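Local coordinates for nisin biosynthesis protein NisC (PDB 2G0D) that cyclises the dehydrated nisin precursor, probably using a zinc ion to activate peptide cysteine thiols for addition to dehydrated residues, which closes the thioether rings, at residues A276-G281 against M322-Y327; L81-A86 against V136-S141. All blocks are in the same frame, centred on the assembly; numbering follows the deposited sequence.

Interaction 1. Residues A276-G281 against M322-Y327; sequences AWCYGG and MICHGY. With ZN (zinc ion), chain B.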
ATOM      1  N   ALA A 276     -11.637   4.655  -2.947  1.00 31.77           N
ATOM      2  CA  ALA A 276     -10.814   3.466  -2.714  1.00 31.34           C
ATOM      3  C   ALA A 276      -9.482   3.833  -2.093  1.00 30.83           C
ATOM      4  O   ALA A 276      -9.064   4.993  -2.096  1.00 30.76           O
ATOM      5  CB  ALA A 276     -10.586   2.672  -4.036  1.00 30.92           C
ATOM      6  N   TRP A 277      -8.823   2.825  -1.535  1.00 30.85           N
ATOM      7  CA  TRP A 277      -7.441   2.964  -1.118  1.00 30.13           C
ATOM      8  C   TRP A 277      -6.539   3.210  -2.340  1.00 29.94           C
ATOM      9  O   TRP A 277      -5.775   4.167  -2.366  1.00 30.79           O
ATOM     10  CB  TRP A 277      -7.009   1.720  -0.310  1.00 29.30           C
ATOM     11  CG  TRP A 277      -5.531   1.637  -0.053  1.00 28.59           C
ATOM     12  CD1 TRP A 277      -4.847   2.209   0.980  1.00 28.67           C
ATOM     13  CD2 TRP A 277      -4.560   0.916  -0.831  1.00 28.59           C
ATOM     14  NE1 TRP A 277      -3.491   1.903   0.892  1.00 30.00           N
ATOM     15  CE2 TRP A 277      -3.290   1.118  -0.215  1.00 28.85           C
ATOM     16  CE3 TRP A 277      -4.634   0.141  -2.002  1.00 28.83           C
ATOM     17  CZ2 TRP A 277      -2.109   0.548  -0.712  1.00 29.72           C
ATOM     18  CZ3 TRP A 277      -3.448  -0.434  -2.507  1.00 29.11           C
ATOM     19  CH2 TRP A 277      -2.203  -0.225  -1.858  1.00 28.69           C
ATOM     20  N   CYS A 278      -6.640   2.365  -3.360  1.00 30.44           N
ATOM     21  CA  CYS A 278      -5.739   2.473  -4.511  1.00 30.19           C
ATOM     22  C   CYS A 278      -5.863   3.773  -5.336  1.00 30.56           C
ATOM     23  O   CYS A 278      -4.855   4.329  -5.775  1.00 29.66           O
ATOM     24  CB  CYS A 278      -5.904   1.260  -5.418  1.00 30.91           C
ATOM     25  SG  CYS A 278      -7.589   0.967  -5.997  1.00 30.02           S
ATOM     26  N   TYR A 279      -7.104   4.225  -5.551  1.00 30.89           N
ATOM     27  CA  TYR A 279      -7.413   5.449  -6.274  1.00 31.51           C
ATOM     28  C   TYR A 279      -8.540   6.180  -5.542  1.00 31.79           C
ATOM     29  O   TYR A 279      -9.491   5.554  -5.057  1.00 32.39           O
ATOM     30  CB  TYR A 279      -7.927   5.129  -7.686  1.00 32.33           C
ATOM     31  CG  TYR A 279      -6.901   4.703  -8.724  1.00 31.78           C
ATOM     32  CD1 TYR A 279      -6.119   5.648  -9.388  1.00 30.69           C
ATOM     33  CD2 TYR A 279      -6.798   3.356  -9.117  1.00 30.66           C
ATOM     34  CE1 TYR A 279      -5.208   5.258 -10.389  1.00 31.72           C
ATOM     35  CE2 TYR A 279      -5.906   2.955 -10.093  1.00 30.23           C
ATOM     36  CZ  TYR A 279      -5.104   3.911 -10.719  1.00 32.16           C
ATOM     37  OH  TYR A 279      -4.211   3.511 -11.679  1.00 33.34           O
ATOM     38  N   GLY A 280      -8.443   7.498  -5.471  1.00 31.35           N
ATOM     39  CA  GLY A 280      -9.552   8.309  -4.959  1.00 31.09           C
ATOM     40  C   GLY A 280      -9.324   8.832  -3.550  1.00 30.92           C
ATOM     41  O   GLY A 280      -8.258   8.610  -2.945  1.00 29.84           O
ATOM     42  N   GLY A 281     -10.351   9.511  -3.039  1.00 30.20           N
ATOM     43  CA  GLY A 281     -10.303  10.196  -1.746  1.00 30.60           C
ATOM     44  C   GLY A 281      -9.693   9.459  -0.564  1.00 30.12           C
ATOM     45  O   GLY A 281      -8.856  10.015   0.106  1.00 30.55           O
ATOM     46  N   MET A 322     -13.384  -5.944  -0.073  1.00 29.99           N
ATOM     47  CA  MET A 322     -11.943  -6.177  -0.247  1.00 30.17           C
ATOM     48  C   MET A 322     -11.140  -4.968   0.224  1.00 29.65           C
ATOM     49  O   MET A 322     -11.692  -3.864   0.425  1.00 29.15           O
ATOM     50  CB  MET A 322     -11.577  -6.459  -1.715  1.00 29.17           C
ATOM     51  CG  MET A 322     -11.275  -5.185  -2.488  1.00 31.09           C
ATOM     52  SD  MET A 322     -10.848  -5.361  -4.195  1.00 31.77           S
ATOM     53  CE  MET A 322      -9.127  -5.078  -4.257  1.00 39.76           C
ATOM     54  N   ILE A 323      -9.834  -5.176   0.365  1.00 29.31           N
ATOM     55  CA  ILE A 323      -8.933  -4.100   0.755  1.00 28.53           C
ATOM     56  C   ILE A 323      -8.687  -3.108  -0.380  1.00 28.74           C
ATOM     57  O   ILE A 323      -8.930  -1.903  -0.206  1.00 28.72           O
ATOM     58  CB  ILE A 323      -7.607  -4.680   1.290  1.00 29.45           C
ATOM     59  CG1 ILE A 323      -7.862  -5.249   2.711  1.00 28.36           C
ATOM     60  CG2 ILE A 323      -6.460  -3.595   1.238  1.00 27.05           C
ATOM     61  CD1 ILE A 323      -6.630  -5.514   3.475  1.00 33.64           C
ATOM     62  N   CYS A 324      -8.252  -3.600  -1.538  1.00 28.47           N
ATOM     63  CA  CYS A 324      -7.685  -2.719  -2.574  1.00 29.00           C
ATOM     64  C   CYS A 324      -8.607  -1.589  -2.989  1.00 28.83           C
ATOM     65  O   CYS A 324      -8.227  -0.425  -2.922  1.00 29.41           O
ATOM     66  CB  CYS A 324      -7.227  -3.495  -3.828  1.00 28.28           C
ATOM     67  SG  CYS A 324      -6.119  -2.502  -4.917  1.00 29.87           S
ATOM     68  N   HIS A 325      -9.803  -1.931  -3.435  1.00 29.21           N
ATOM     69  CA  HIS A 325     -10.775  -0.910  -3.798  1.00 30.00           C
ATOM     70  C   HIS A 325     -12.159  -1.253  -3.245  1.00 29.85           C
ATOM     71  O   HIS A 325     -13.167  -0.983  -3.878  1.00 31.04           O
ATOM     72  CB  HIS A 325     -10.802  -0.666  -5.320  1.00 29.52           C
ATOM     73  CG  HIS A 325     -10.649  -1.906  -6.150  1.00 30.24           C
ATOM     74  ND1 HIS A 325      -9.423  -2.354  -6.602  1.00 28.82           N
ATOM     75  CD2 HIS A 325     -11.570  -2.785  -6.625  1.00 29.97           C
ATOM     76  CE1 HIS A 325      -9.598  -3.446  -7.331  1.00 30.32           C
ATOM     77  NE2 HIS A 325     -10.891  -3.726  -7.364  1.00 30.31           N
ATOM     78  N   GLY A 326     -12.191  -1.852  -2.054  1.00 29.82           N
ATOM     79  CA  GLY A 326     -13.440  -2.166  -1.378  1.00 28.13           C
ATOM     80  C   GLY A 326     -13.533  -1.503  -0.010  1.00 27.83           C
ATOM     81  O   GLY A 326     -12.696  -0.686   0.382  1.00 26.26           O
ATOM     82  N   TYR A 327     -14.564  -1.879   0.723  1.00 27.73           N
ATOM     83  CA  TYR A 327     -14.894  -1.198   1.958  1.00 27.74           C
ATOM     84  C   TYR A 327     -13.938  -1.489   3.145  1.00 27.65           C
ATOM     85  O   TYR A 327     -13.754  -0.621   4.021  1.00 27.27           O
ATOM     86  CB  TYR A 327     -16.368  -1.488   2.315  1.00 27.30           C
ATOM     87  CG  TYR A 327     -16.930  -0.484   3.301  1.00 27.37           C
ATOM     88  CD1 TYR A 327     -16.948   0.869   3.007  1.00 28.10           C
ATOM     89  CD2 TYR A 327     -17.413  -0.898   4.542  1.00 28.68           C
ATOM     90  CE1 TYR A 327     -17.469   1.806   3.915  1.00 27.80           C
ATOM     91  CE2 TYR A 327     -17.916   0.026   5.456  1.00 29.17           C
ATOM     92  CZ  TYR A 327     -17.938   1.372   5.134  1.00 26.51           C
ATOM     93  OH  TYR A 327     -18.423   2.276   6.051  1.00 26.25           O
TER
HETATM   94 ZN    ZN B 416      -7.579  -1.354  -6.239  1.00 35.09          ZN
HETATM   95  O   HOH W   1     -10.388   0.393  -0.567  1.00 30.39           O
HETATM   96  O   HOH W   2      -6.510  -1.730  -8.101  1.00 43.27           O
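Cys278 and Cys324 meet at a zinc ion, each through SG. The zinc lies 2.3 Å from Cys278 SG and 2.3 Å from Cys324 SG. His325 ND1 is the third protein ligand, 2.1 Å from the zinc. Water 2 fills the fourth site at 2.2 Å from the metal. The two thiolates reach the zinc with different torsions. Cys324 SG is anti to its backbone N (chi1 -164°), while Cys278 SG sits between backbone N and carbonyl carbon (chi1 56°). Ala276 CB packs against His325 CB at 3.6 Å, at the base of the liganding side chain. The next layer is backbone. Cys278 N donates to Cys324 O over 3.2 Å, so the two cysteine-bearing loops are tied directly. Water 1 adds a second tie, accepting from Trp277 N and lying within bonding distance of Ile323 O and Gly326 O. Trp277 turns its ring edge to Cys324, with CZ3 4.1 Å from SG, and its NE1 bonds to Leu399 O. Water 2 probably marks an exchangeable site. Two sulfur ligands would make the zinc electron-rich and help keep a bound substrate thiolate nucleophilic, consistent with a substrate cysteine taking the water's place.

Interaction 2. Residues L81-A86 against V136-S141; sequences LYSGAA and VIEGLS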
ATOM      1  N   LEU A  81       7.223  -4.842  -3.384  1.00 30.08           N
ATOM      2  CA  LEU A  81       6.374  -5.058  -2.197  1.00 29.94           C
ATOM      3  C   LEU A  81       5.289  -6.128  -2.446  1.00 29.90           C
ATOM      4  O   LEU A  81       5.147  -7.053  -1.655  1.00 29.62           O
ATOM      5  CB  LEU A  81       5.734  -3.745  -1.716  1.00 29.23           C
ATOM      6  CG  LEU A  81       4.799  -3.776  -0.478  1.00 30.48           C
ATOM      7  CD1 LEU A  81       5.518  -4.241   0.802  1.00 28.23           C
ATOM      8  CD2 LEU A  81       4.157  -2.409  -0.209  1.00 30.40           C
ATOM      9  N   TYR A  82       4.523  -5.990  -3.532  1.00 29.64           N
ATOM     10  CA  TYR A  82       3.352  -6.849  -3.737  1.00 29.77           C
ATOM     11  C   TYR A  82       3.600  -8.122  -4.527  1.00 30.25           C
ATOM     12  O   TYR A  82       2.791  -9.034  -4.448  1.00 31.37           O
ATOM     13  CB  TYR A  82       2.149  -6.062  -4.287  1.00 28.99           C
ATOM     14  CG  TYR A  82       1.374  -5.370  -3.176  1.00 28.81           C
ATOM     15  CD1 TYR A  82       1.797  -4.156  -2.667  1.00 26.65           C
ATOM     16  CD2 TYR A  82       0.225  -5.959  -2.622  1.00 27.95           C
ATOM     17  CE1 TYR A  82       1.105  -3.527  -1.629  1.00 26.40           C
ATOM     18  CE2 TYR A  82      -0.467  -5.348  -1.580  1.00 26.16           C
ATOM     19  CZ  TYR A  82      -0.035  -4.135  -1.105  1.00 27.73           C
ATOM     20  OH  TYR A  82      -0.717  -3.530  -0.089  1.00 28.59           O
ATOM     21  N   SER A  83       4.690  -8.187  -5.290  1.00 31.22           N
ATOM     22  CA  SER A  83       5.022  -9.416  -6.052  1.00 31.91           C
ATOM     23  C   SER A  83       6.388  -9.997  -5.722  1.00 31.45           C
ATOM     24  O   SER A  83       6.668 -11.123  -6.111  1.00 32.65           O
ATOM     25  CB  SER A  83       4.971  -9.175  -7.564  1.00 31.57           C
ATOM     26  OG  SER A  83       3.706  -8.712  -7.934  1.00 33.90           O
ATOM     27  N   GLY A  84       7.245  -9.236  -5.048  1.00 30.75           N
ATOM     28  CA  GLY A  84       8.634  -9.652  -4.925  1.00 30.17           C
ATOM     29  C   GLY A  84       9.158  -9.846  -3.521  1.00 29.63           C
ATOM     30  O   GLY A  84       8.398 -10.129  -2.595  1.00 29.35           O
ATOM     31  N   ALA A  85      10.472  -9.682  -3.373  1.00 28.78           N
ATOM     32  CA  ALA A  85      11.153  -9.933  -2.099  1.00 28.58           C
ATOM     33  C   ALA A  85      10.686  -9.087  -0.918  1.00 28.20           C
ATOM     34  O   ALA A  85      10.654  -9.590   0.209  1.00 28.97           O
ATOM     35  CB  ALA A  85      12.698  -9.829  -2.268  1.00 28.78           C
ATOM     36  N   ALA A  86      10.348  -7.811  -1.144  1.00 28.12           N
ATOM     37  CA  ALA A  86       9.916  -6.933  -0.032  1.00 27.89           C
ATOM     38  C   ALA A  86       8.601  -7.403   0.610  1.00 28.54           C
ATOM     39  O   ALA A  86       8.451  -7.332   1.837  1.00 29.14           O
ATOM     40  CB  ALA A  86       9.844  -5.448  -0.451  1.00 27.46           C
ATOM     41  N   VAL A 136       3.621   1.997  -5.485  1.00 31.36           N
ATOM     42  CA  VAL A 136       3.525   1.254  -4.232  1.00 30.83           C
ATOM     43  C   VAL A 136       3.516  -0.254  -4.523  1.00 30.91           C
ATOM     44  O   VAL A 136       4.202  -1.036  -3.864  1.00 31.42           O
ATOM     45  CB  VAL A 136       2.258   1.709  -3.430  1.00 30.13           C
ATOM     46  CG1 VAL A 136       1.989   0.770  -2.284  1.00 30.26           C
ATOM     47  CG2 VAL A 136       2.434   3.155  -2.956  1.00 27.79           C
ATOM     48  N   ILE A 137       2.753  -0.654  -5.527  1.00 30.73           N
ATOM     49  CA  ILE A 137       2.493  -2.077  -5.754  1.00 31.18           C
ATOM     50  C   ILE A 137       3.737  -2.848  -6.251  1.00 32.15           C
ATOM     51  O   ILE A 137       4.129  -3.851  -5.643  1.00 32.15           O
ATOM     52  CB  ILE A 137       1.247  -2.257  -6.670  1.00 31.78           C
ATOM     53  CG1 ILE A 137       0.056  -1.448  -6.106  1.00 29.53           C
ATOM     54  CG2 ILE A 137       0.911  -3.749  -6.896  1.00 30.21           C
ATOM     55  CD1 ILE A 137      -0.451  -1.911  -4.703  1.00 28.06           C
ATOM     56  N   GLU A 138       4.365  -2.360  -7.323  1.00 32.56           N
ATOM     57  CA  GLU A 138       5.549  -3.005  -7.893  1.00 33.23           C
ATOM     58  C   GLU A 138       6.830  -2.172  -7.807  1.00 32.95           C
ATOM     59  O   GLU A 138       7.915  -2.705  -7.990  1.00 32.67           O
ATOM     60  CB  GLU A 138       5.308  -3.439  -9.356  1.00 33.44           C
ATOM     61  CG  GLU A 138       4.115  -4.389  -9.536  1.00 36.52           C
ATOM     62  CD  GLU A 138       4.244  -5.698  -8.762  1.00 37.75           C
ATOM     63  OE1 GLU A 138       5.373  -6.165  -8.555  1.00 38.70           O
ATOM     64  OE2 GLU A 138       3.206  -6.271  -8.362  1.00 41.01           O
ATOM     65  N   GLY A 139       6.713  -0.874  -7.525  1.00 32.84           N
ATOM     66  CA  GLY A 139       7.882   0.022  -7.641  1.00 31.33           C
ATOM     67  C   GLY A 139       8.566   0.406  -6.338  1.00 30.58           C
ATOM     68  O   GLY A 139       8.345  -0.205  -5.295  1.00 31.00           O
ATOM     69  N   LEU A 140       9.380   1.448  -6.403  1.00 30.27           N
ATOM     70  CA  LEU A 140      10.333   1.786  -5.355  1.00 29.68           C
ATOM     71  C   LEU A 140       9.674   2.332  -4.094  1.00 29.83           C
ATOM     72  O   LEU A 140      10.219   2.159  -2.998  1.00 29.98           O
ATOM     73  CB  LEU A 140      11.364   2.798  -5.880  1.00 29.63           C
ATOM     74  CG  LEU A 140      12.345   2.348  -6.995  1.00 30.46           C
ATOM     75  CD1 LEU A 140      13.399   3.408  -7.301  1.00 30.30           C
ATOM     76  CD2 LEU A 140      13.044   1.054  -6.635  1.00 30.66           C
ATOM     77  N   SER A 141       8.533   3.015  -4.245  1.00 29.37           N
ATOM     78  CA  SER A 141       7.793   3.570  -3.085  1.00 29.43           C
ATOM     79  C   SER A 141       7.382   2.449  -2.108  1.00 28.88           C
ATOM     80  O   SER A 141       7.643   2.538  -0.899  1.00 28.88           O
ATOM     81  CB  SER A 141       6.537   4.320  -3.536  1.00 29.11           C
ATOM     82  OG  SER A 141       6.873   5.542  -4.151  1.00 30.70           O
TER
HETATM   83  O   HOH W   3       6.868  -2.293  -4.608  1.00 30.98           O
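Tyr82 offers one ring face to Ile137, and the two side chains cross at a slant. Ile137 CD1 sits over that face, toward the rim, 4.0 Å from the ring centroid, in a CH-pi contact. The other branch, CG2, packs 3.7 Å from Tyr82 CB, so the two branches of Ile137 follow the tyrosine from its base to its ring. Val136 CG1 packs against the place where Leu81 CD2 and Tyr82 CE1 meet, 4.4 Å from CE1. Tyr82 N donates to Ile137 O over 3.0 Å. Water 3 bridges the two backbones: it accepts from Leu81 N at 2.8 Å and lies near Val136 O and Gly139 O. On the more exposed side, Glu138 leaves its backbone pointing away but bends back at chi2 (-60°), which brings the carboxylate over to Ser83. Ser83 OG donates to Glu138 OE2 over 2.5 Å, on the syn side, 19° out of the carboxylate plane. Tyr82 OH bonds to Ala398 O. The contact joins the loops into helices 85-92 and 140-147 of the alpha toroid, with Ile137 about 7 Å from the zinc at nearest atoms. With Ser80 OG on OE1, both oxygens of Glu138 are held, which probably fixes the carboxylate.

How the interactions relate
Interaction 2 comes first along the chain and closes before interaction 1 opens. Their centres are about 18 Å apart. In the alpha toroid they sit about 9 and 10 Å from the chain centre, on nearly opposite sides of it. All four segments are loops that run into helices: 85-92 and 140-147 for interaction 2, 281-294 and 327-341 for interaction 1. A glycine stands at the N-cap each time, and each pair of loops shares a bridging water. The contacts touch through Trp277, whose CH2 is 3.7 Å from Ile137 CD1. Cys278 and Val136 both bond to the backbone of Ala205. The packed loops of interaction 2 therefore adjoin the zinc site of interaction 1.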